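Local coordinates for lipolytic protein G-D-S-L family (Veillonella parvula DSM 2008, PDB 4RW0), which belongs to the GDSL-like lipase/acylhydrolase family of the SGNH hydrolase clan and probably hydrolyses ester bonds, at residues F71-T76 against I143-T148; I107-Q112 against E129-Y134. One frame throughout, in Å; residues are numbered along the deposited sequence.

Contact 1 of 2, residues F71-T76 against I143-T148; sequences FLMCGT and IDFYTT
Met73, here a selenomethionine, and Phe71 both meet the ring of Phe145. The Met-aromatic contact is oblique: Met73 SE lies 3.6 Å from Phe145 CD2. Seen from the ring centroid, the selenium stands 63° off the ring normal. The Met73 chain runs extended as far as SE and then bends (chi3 65°), and its CE methyl passes near CE2 of the same ring.

Aromatic and aliphatic groups make the rest of the contact. Phe71 and Phe145 approach from opposite directions. CZ of Phe71 comes within 3.8 Å of CE2 of Phe145, and CE1 of Phe71 sits at the Phe145 edge, in its plane. Ile143 CD1 reaches Phe71 CE1 at 4.0 Å. Within its own segment, Ile143 CG2 lies over one face of the Phe145 ring, toward the rim. Trp25 meets both phenylalanine rings, and Met174 of helix 168-182 also touches Phe145.

Asp144 caps helix 145-154. Asp144 OD1 accepts from Thr147 N at 3.1 Å, met from above the carboxylate plane.

The contact joins the C-terminal end of the central strand 69-73 to the end of strand 141-143 and the first turn of helix 145-154, in the alpha/beta fold of SGNH hydrolases. All four touching residues are buried. Dispersion and the burial of apolar surface therefore hold the two segments together.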
ATOM      1  N   PHE A  71       6.894   3.590   2.084  1.00 17.72           N
ATOM      2  CA  PHE A  71       5.877   2.849   1.368  1.00 17.98           C
ATOM      3  C   PHE A  71       4.549   3.627   1.341  1.00 16.55           C
ATOM      4  O   PHE A  71       4.183   4.160   2.351  1.00 20.61           O
ATOM      5  CB  PHE A  71       5.668   1.484   2.077  1.00 18.76           C
ATOM      6  CG  PHE A  71       4.424   0.743   1.575  1.00 20.54           C
ATOM      7  CD1 PHE A  71       4.513  -0.086   0.453  1.00 19.57           C
ATOM      8  CD2 PHE A  71       3.180   0.981   2.101  1.00 20.44           C
ATOM      9  CE1 PHE A  71       3.421  -0.728  -0.035  1.00 18.42           C
ATOM     10  CE2 PHE A  71       2.051   0.325   1.579  1.00 19.78           C
ATOM     11  CZ  PHE A  71       2.192  -0.509   0.482  1.00 19.72           C
ATOM     12  N   LEU A  72       3.856   3.710   0.218  1.00 17.53           N
ATOM     13  CA  LEU A  72       2.591   4.385   0.087  1.00 21.42           C
ATOM     14  C   LEU A  72       1.604   3.465  -0.660  1.00 21.15           C
ATOM     15  O   LEU A  72       1.912   2.868  -1.693  1.00 22.08           O
ATOM     16  CB  LEU A  72       2.696   5.610  -0.841  1.00 25.33           C
ATOM     17  CG  LEU A  72       3.793   6.549  -0.546  1.00 31.54           C
ATOM     18  CD1 LEU A  72       3.828   7.629  -1.604  1.00 30.18           C
ATOM     19  CD2 LEU A  72       3.479   7.111   0.826  1.00 33.29           C
HETATM   20  N   MSE A  73       0.389   3.474  -0.204  1.00 20.30           N
HETATM   21  CA  MSE A  73      -0.691   2.795  -0.925  1.00 19.57           C
HETATM   22  C   MSE A  73      -2.022   3.321  -0.476  1.00 20.68           C
HETATM   23  O   MSE A  73      -2.326   3.321   0.756  1.00 20.49           O
HETATM   24  CB  MSE A  73      -0.582   1.256  -0.665  1.00 20.86           C
HETATM   25  CG  MSE A  73      -1.743   0.593  -1.329  1.00 21.80           C
HETATM   26 SE   MSE A  73      -1.605  -1.421  -1.156  1.00 24.75          SE
HETATM   27  CE  MSE A  73      -1.765  -1.701   0.817  1.00 22.19           C
ATOM     28  N   CYS A  74      -2.898   3.754  -1.398  1.00 21.13           N
ATOM     29  CA  CYS A  74      -4.190   4.294  -0.985  1.00 23.55           C
ATOM     30  C   CYS A  74      -5.151   4.404  -2.182  1.00 25.36           C
ATOM     31  O   CYS A  74      -4.766   4.187  -3.313  1.00 24.77           O
ATOM     32  CB  CYS A  74      -3.971   5.682  -0.351  1.00 27.70           C
ATOM     33  SG  CYS A  74      -5.160   6.105   0.934  1.00 32.25           S
ATOM     34  N   GLY A  75      -6.398   4.732  -1.924  1.00 24.81           N
ATOM     35  CA  GLY A  75      -7.344   5.049  -2.993  1.00 25.38           C
ATOM     36  C   GLY A  75      -8.605   4.283  -2.972  1.00 27.10           C
ATOM     37  O   GLY A  75      -9.630   4.743  -3.481  1.00 29.27           O
ATOM     38  N   THR A  76      -8.594   3.113  -2.321  1.00 24.89           N
ATOM     39  CA  THR A  76      -9.846   2.373  -2.150  1.00 26.16           C
ATOM     40  C   THR A  76     -11.008   3.179  -1.648  1.00 26.95           C
ATOM     41  O   THR A  76     -12.137   3.072  -2.180  1.00 24.90           O
ATOM     42  CB  THR A  76      -9.623   1.153  -1.200  1.00 27.76           C
ATOM     43  OG1 THR A  76      -8.715   0.274  -1.854  1.00 31.80           O
ATOM     44  CG2 THR A  76     -10.938   0.432  -0.808  1.00 29.97           C
ATOM     45  N   ILE A 143       5.026  -2.995  -5.345  1.00 28.68           N
ATOM     46  CA  ILE A 143       4.496  -4.234  -4.786  1.00 26.50           C
ATOM     47  C   ILE A 143       3.069  -4.488  -5.272  1.00 26.25           C
ATOM     48  O   ILE A 143       2.123  -3.779  -4.894  1.00 26.71           O
ATOM     49  CB  ILE A 143       4.549  -4.252  -3.222  1.00 25.67           C
ATOM     50  CG1 ILE A 143       5.935  -3.888  -2.694  1.00 24.41           C
ATOM     51  CG2 ILE A 143       4.045  -5.621  -2.697  1.00 25.40           C
ATOM     52  CD1 ILE A 143       5.986  -3.636  -1.178  1.00 24.76           C
ATOM     53  N   ASP A 144       2.898  -5.512  -6.108  1.00 26.07           N
ATOM     54  CA  ASP A 144       1.607  -5.783  -6.777  1.00 26.78           C
ATOM     55  C   ASP A 144       0.750  -6.657  -5.906  1.00 26.45           C
ATOM     56  O   ASP A 144       0.600  -7.880  -6.176  1.00 25.67           O
ATOM     57  CB  ASP A 144       1.809  -6.451  -8.164  1.00 29.24           C
ATOM     58  CG  ASP A 144       0.498  -6.633  -8.942  1.00 31.06           C
ATOM     59  OD1 ASP A 144      -0.610  -6.218  -8.529  1.00 28.87           O
ATOM     60  OD2 ASP A 144       0.550  -7.232 -10.025  1.00 37.08           O
ATOM     61  N   PHE A 145       0.147  -6.068  -4.863  1.00 21.56           N
ATOM     62  CA  PHE A 145      -0.738  -6.843  -4.014  1.00 21.81           C
ATOM     63  C   PHE A 145      -1.978  -7.300  -4.741  1.00 22.57           C
ATOM     64  O   PHE A 145      -2.576  -8.345  -4.410  1.00 19.80           O
ATOM     65  CB  PHE A 145      -1.145  -6.031  -2.802  1.00 20.83           C
ATOM     66  CG  PHE A 145      -0.012  -5.662  -1.868  1.00 20.88           C
ATOM     67  CD1 PHE A 145       0.620  -6.626  -1.067  1.00 20.56           C
ATOM     68  CD2 PHE A 145       0.377  -4.327  -1.717  1.00 24.97           C
ATOM     69  CE1 PHE A 145       1.592  -6.273  -0.164  1.00 22.28           C
ATOM     70  CE2 PHE A 145       1.355  -3.975  -0.811  1.00 23.54           C
ATOM     71  CZ  PHE A 145       1.978  -4.953  -0.024  1.00 22.39           C
ATOM     72  N   TYR A 146      -2.429  -6.483  -5.696  1.00 22.23           N
ATOM     73  CA  TYR A 146      -3.664  -6.742  -6.385  1.00 20.86           C
ATOM     74  C   TYR A 146      -3.630  -8.178  -6.989  1.00 21.59           C
ATOM     75  O   TYR A 146      -4.562  -8.964  -6.782  1.00 24.73           O
ATOM     76  CB  TYR A 146      -3.900  -5.746  -7.565  1.00 22.68           C
ATOM     77  CG  TYR A 146      -5.197  -6.017  -8.316  1.00 24.51           C
ATOM     78  CD1 TYR A 146      -5.279  -6.976  -9.318  1.00 25.80           C
ATOM     79  CD2 TYR A 146      -6.344  -5.333  -8.003  1.00 23.93           C
ATOM     80  CE1 TYR A 146      -6.480  -7.267  -9.955  1.00 25.83           C
ATOM     81  CE2 TYR A 146      -7.524  -5.620  -8.616  1.00 25.31           C
ATOM     82  CZ  TYR A 146      -7.590  -6.580  -9.615  1.00 26.26           C
ATOM     83  OH  TYR A 146      -8.851  -6.803 -10.169  1.00 29.14           O
ATOM     84  N   THR A 147      -2.545  -8.484  -7.676  1.00 24.38           N
ATOM     85  CA  THR A 147      -2.419  -9.759  -8.386  1.00 28.82           C
ATOM     86  C   THR A 147      -2.339 -10.942  -7.426  1.00 29.36           C
ATOM     87  O   THR A 147      -2.973 -11.984  -7.617  1.00 27.83           O
ATOM     88  CB  THR A 147      -1.233  -9.729  -9.323  1.00 29.11           C
ATOM     89  OG1 THR A 147      -1.439  -8.688 -10.261  1.00 28.30           O
ATOM     90  CG2 THR A 147      -1.143 -11.053 -10.146  1.00 34.98           C
ATOM     91  N   THR A 148      -1.621 -10.752  -6.337  1.00 26.31           N
ATOM     92  CA  THR A 148      -1.518 -11.758  -5.304  1.00 24.94           C
ATOM     93  C   THR A 148      -2.828 -12.243  -4.766  1.00 22.48           C
ATOM     94  O   THR A 148      -3.078 -13.443  -4.709  1.00 24.34           O
ATOM     95  CB  THR A 148      -0.619 -11.207  -4.139  1.00 26.24           C
ATOM     96  OG1 THR A 148       0.649 -10.859  -4.649  1.00 25.18           O
ATOM     97  CG2 THR A 148      -0.433 -12.226  -3.115  1.00 28.97           C
TER

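Contact 2 of 2, residues I107-Q112 against E129-Y134; sequences IGLETQ and EQLKAY
Leu109, next to strand 104-108, directs its side chain onto helix 120-138, where Leu131 and Lys132 receive it. Its CB points toward the helix. CG stands opposite the carbonyl carbon (chi1 -51°), and from there the two methyls part to different neighbours. Leu109 CD2 packs on Leu131, 3.8 Å from Leu131 CB, and also touches CD1 of that residue. Leu109 CD1 meets the aliphatic part of Lys132, 3.9 Å from Lys132 CG, with CE of the lysine close by. The two leucines run antiparallel alongside one another, and the Lys132 chain lies across Leu109, nearly square to it.

Strand 104-108, helix 120-138 and strand 141-143 form a beta-alpha-beta crossover, and this contact seats its helix against its first strand. Ile107 adds to the same apolar layer: Ile107 CG2 lies 4.2 Å from CD1 of Leu131. Ile96 of helix 85-100 and Ile140 also touch Ile107, so the layer continues beyond the two segments.

Lys132 lies at the border of the contact and is partly exposed. A bend at chi3 (-126°) turns the end of its chain. CE still lies against Leu109, while Lys132 NZ makes a salt bridge with OE1 of Glu129 at 3.3 Å, one turn earlier in the helix. Farther along the chain, the backbone O of Glu110 accepts a hydrogen bond from Asn128 ND2 of the same helix.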
ATOM      1  N   ILE A 107       5.818   1.811  -3.977  1.00 21.97           N
ATOM      2  CA  ILE A 107       4.425   1.913  -4.239  1.00 23.42           C
ATOM      3  C   ILE A 107       3.707   0.557  -4.112  1.00 26.47           C
ATOM      4  O   ILE A 107       4.196  -0.435  -4.651  1.00 26.33           O
ATOM      5  CB  ILE A 107       4.196   2.424  -5.702  1.00 28.35           C
ATOM      6  CG1 ILE A 107       4.778   3.813  -5.879  1.00 31.69           C
ATOM      7  CG2 ILE A 107       2.730   2.517  -6.029  1.00 31.40           C
ATOM      8  CD1 ILE A 107       4.795   4.272  -7.323  1.00 37.09           C
ATOM      9  N   GLY A 108       2.573   0.524  -3.408  1.00 22.71           N
ATOM     10  CA  GLY A 108       1.757  -0.683  -3.333  1.00 23.27           C
ATOM     11  C   GLY A 108       0.568  -0.529  -4.216  1.00 22.78           C
ATOM     12  O   GLY A 108      -0.011   0.549  -4.287  1.00 21.86           O
ATOM     13  N   LEU A 109       0.219  -1.569  -4.965  1.00 24.42           N
ATOM     14  CA  LEU A 109      -0.980  -1.539  -5.803  1.00 24.36           C
ATOM     15  C   LEU A 109      -2.086  -2.139  -4.978  1.00 25.80           C
ATOM     16  O   LEU A 109      -2.030  -3.316  -4.648  1.00 24.73           O
ATOM     17  CB  LEU A 109      -0.774  -2.346  -7.082  1.00 26.28           C
ATOM     18  CG  LEU A 109       0.483  -1.988  -7.847  1.00 26.11           C
ATOM     19  CD1 LEU A 109       0.667  -2.870  -9.094  1.00 28.40           C
ATOM     20  CD2 LEU A 109       0.477  -0.524  -8.249  1.00 26.23           C
ATOM     21  N   GLU A 110      -3.129  -1.364  -4.724  1.00 22.75           N
ATOM     22  CA  GLU A 110      -4.156  -1.785  -3.849  1.00 23.71           C
ATOM     23  C   GLU A 110      -4.990  -2.939  -4.481  1.00 23.57           C
ATOM     24  O   GLU A 110      -5.066  -3.078  -5.686  1.00 23.42           O
ATOM     25  CB  GLU A 110      -5.034  -0.619  -3.415  1.00 26.64           C
ATOM     26  CG  GLU A 110      -5.579  -0.840  -1.983  1.00 34.29           C
ATOM     27  CD  GLU A 110      -5.899   0.456  -1.185  1.00 37.49           C
ATOM     28  OE1 GLU A 110      -6.081   1.523  -1.817  1.00 35.97           O
ATOM     29  OE2 GLU A 110      -5.977   0.367   0.075  1.00 36.33           O
ATOM     30  N   THR A 111      -5.587  -3.705  -3.615  1.00 22.07           N
ATOM     31  CA  THR A 111      -6.291  -4.921  -3.922  1.00 24.41           C
ATOM     32  C   THR A 111      -7.688  -4.681  -4.424  1.00 24.84           C
ATOM     33  O   THR A 111      -8.222  -3.580  -4.410  1.00 25.72           O
ATOM     34  CB  THR A 111      -6.288  -5.800  -2.648  1.00 24.45           C
ATOM     35  OG1 THR A 111      -6.644  -5.007  -1.510  1.00 24.96           O
ATOM     36  CG2 THR A 111      -4.908  -6.348  -2.401  1.00 25.95           C
ATOM     37  N   GLN A 112      -8.307  -5.737  -4.920  1.00 25.93           N
ATOM     38  CA  GLN A 112      -9.569  -5.602  -5.625  1.00 24.20           C
ATOM     39  C   GLN A 112     -10.757  -5.205  -4.786  1.00 23.57           C
ATOM     40  O   GLN A 112     -10.821  -5.468  -3.592  1.00 24.79           O
ATOM     41  CB  GLN A 112      -9.876  -6.923  -6.359  1.00 25.59           C
ATOM     42  CG  GLN A 112     -10.415  -8.018  -5.439  1.00 22.60           C
ATOM     43  CD  GLN A 112     -10.069  -9.417  -5.973  1.00 25.71           C
ATOM     44  OE1 GLN A 112      -8.902  -9.750  -6.184  1.00 27.33           O
ATOM     45  NE2 GLN A 112     -11.082 -10.249  -6.137  1.00 27.58           N
ATOM     46  N   GLU A 129      -2.676   0.162 -13.374  1.00 28.30           N
ATOM     47  CA  GLU A 129      -1.909   0.240 -14.655  1.00 29.71           C
ATOM     48  C   GLU A 129      -1.119   1.527 -14.820  1.00 27.70           C
ATOM     49  O   GLU A 129       0.062   1.514 -15.198  1.00 27.94           O
ATOM     50  CB  GLU A 129      -2.845   0.064 -15.902  1.00 35.55           C
ATOM     51  CG  GLU A 129      -3.334  -1.370 -16.074  1.00 43.05           C
ATOM     52  CD  GLU A 129      -2.209  -2.429 -15.974  1.00 54.75           C
ATOM     53  OE1 GLU A 129      -2.313  -3.299 -15.047  1.00 56.84           O
ATOM     54  OE2 GLU A 129      -1.208  -2.379 -16.771  1.00 56.68           O
ATOM     55  N   GLN A 130      -1.725   2.638 -14.470  1.00 31.57           N
ATOM     56  CA  GLN A 130      -1.010   3.909 -14.560  1.00 31.59           C
ATOM     57  C   GLN A 130       0.107   4.019 -13.560  1.00 31.61           C
ATOM     58  O   GLN A 130       1.150   4.607 -13.844  1.00 30.15           O
ATOM     59  CB  GLN A 130      -1.975   5.061 -14.438  1.00 34.65           C
ATOM     60  CG  GLN A 130      -2.975   5.155 -15.585  1.00 38.19           C
ATOM     61  CD  GLN A 130      -4.013   6.233 -15.369  1.00 42.24           C
ATOM     62  OE1 GLN A 130      -3.740   7.415 -15.508  1.00 43.19           O
ATOM     63  NE2 GLN A 130      -5.212   5.828 -15.017  1.00 50.15           N
ATOM     64  N   LEU A 131      -0.062   3.416 -12.375  1.00 33.46           N
ATOM     65  CA  LEU A 131       1.006   3.443 -11.384  1.00 28.12           C
ATOM     66  C   LEU A 131       2.176   2.624 -11.860  1.00 27.00           C
ATOM     67  O   LEU A 131       3.349   2.987 -11.679  1.00 28.92           O
ATOM     68  CB  LEU A 131       0.499   2.878 -10.009  1.00 27.40           C
ATOM     69  CG  LEU A 131      -0.439   3.781  -9.211  1.00 26.49           C
ATOM     70  CD1 LEU A 131      -0.991   3.048  -7.960  1.00 27.72           C
ATOM     71  CD2 LEU A 131       0.326   5.057  -8.798  1.00 27.37           C
ATOM     72  N   LYS A 132       1.898   1.455 -12.420  1.00 28.58           N
ATOM     73  CA  LYS A 132       3.018   0.636 -12.914  1.00 30.69           C
ATOM     74  C   LYS A 132       3.803   1.405 -14.000  1.00 30.63           C
ATOM     75  O   LYS A 132       5.023   1.321 -14.048  1.00 32.81           O
ATOM     76  CB  LYS A 132       2.572  -0.686 -13.522  1.00 30.29           C
ATOM     77  CG  LYS A 132       1.939  -1.629 -12.566  1.00 33.12           C
ATOM     78  CD  LYS A 132       1.635  -2.948 -13.239  1.00 40.20           C
ATOM     79  CE  LYS A 132       0.198  -3.329 -13.064  1.00 49.20           C
ATOM     80  NZ  LYS A 132       0.042  -4.782 -13.325  1.00 58.76           N
ATOM     81  N   ALA A 133       3.093   2.140 -14.821  1.00 35.90           N
ATOM     82  CA  ALA A 133       3.738   2.923 -15.914  1.00 39.70           C
ATOM     83  C   ALA A 133       4.577   4.051 -15.339  1.00 37.05           C
ATOM     84  O   ALA A 133       5.740   4.228 -15.708  1.00 36.33           O
ATOM     85  CB  ALA A 133       2.690   3.457 -16.851  1.00 39.59           C
ATOM     86  N   TYR A 134       4.030   4.759 -14.364  1.00 34.33           N
ATOM     87  CA  TYR A 134       4.801   5.806 -13.662  1.00 31.44           C
ATOM     88  C   TYR A 134       6.057   5.243 -12.993  1.00 34.07           C
ATOM     89  O   TYR A 134       7.124   5.846 -13.046  1.00 35.79           O
ATOM     90  CB  TYR A 134       3.855   6.543 -12.657  1.00 34.86           C
ATOM     91  CG  TYR A 134       4.489   7.692 -11.901  1.00 37.26           C
ATOM     92  CD1 TYR A 134       5.245   7.473 -10.771  1.00 32.83           C
ATOM     93  CD2 TYR A 134       4.350   8.992 -12.354  1.00 33.44           C
ATOM     94  CE1 TYR A 134       5.843   8.522 -10.100  1.00 37.84           C
ATOM     95  CE2 TYR A 134       4.976  10.043 -11.724  1.00 36.12           C
ATOM     96  CZ  TYR A 134       5.700   9.823 -10.586  1.00 38.96           C
ATOM     97  OH  TYR A 134       6.274  10.892  -9.960  1.00 39.17           O
TER

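The centres of contacts 1 and 2 lie about 6 Å apart, and both segments of contact 2 fall between the two segments of contact 1 in the sequence. Strands 69-73 and 104-108 are neighbours in the parallel sheet. Ile143 N of contact 1 lies 2.8 Å from Ile107 O of contact 2, a probable hydrogen bond between strands. Glu110 OE1 accepts from Thr76 N and lies 2.9 Å from Thr76 OG1. Gly75 and Thr76 open a GTND sequence that matches the GxND block of SGNH hydrolases. Glu110 OE2 and Asp11 OD2 are like charges close together, and Asp11 belongs to the Gly-Asp-Ser-Ile sequence that corresponds to the GDSL motif. This junction therefore probably borders the active site. The sodium ion is bound elsewhere, by Asp30, Ile33 and Val36.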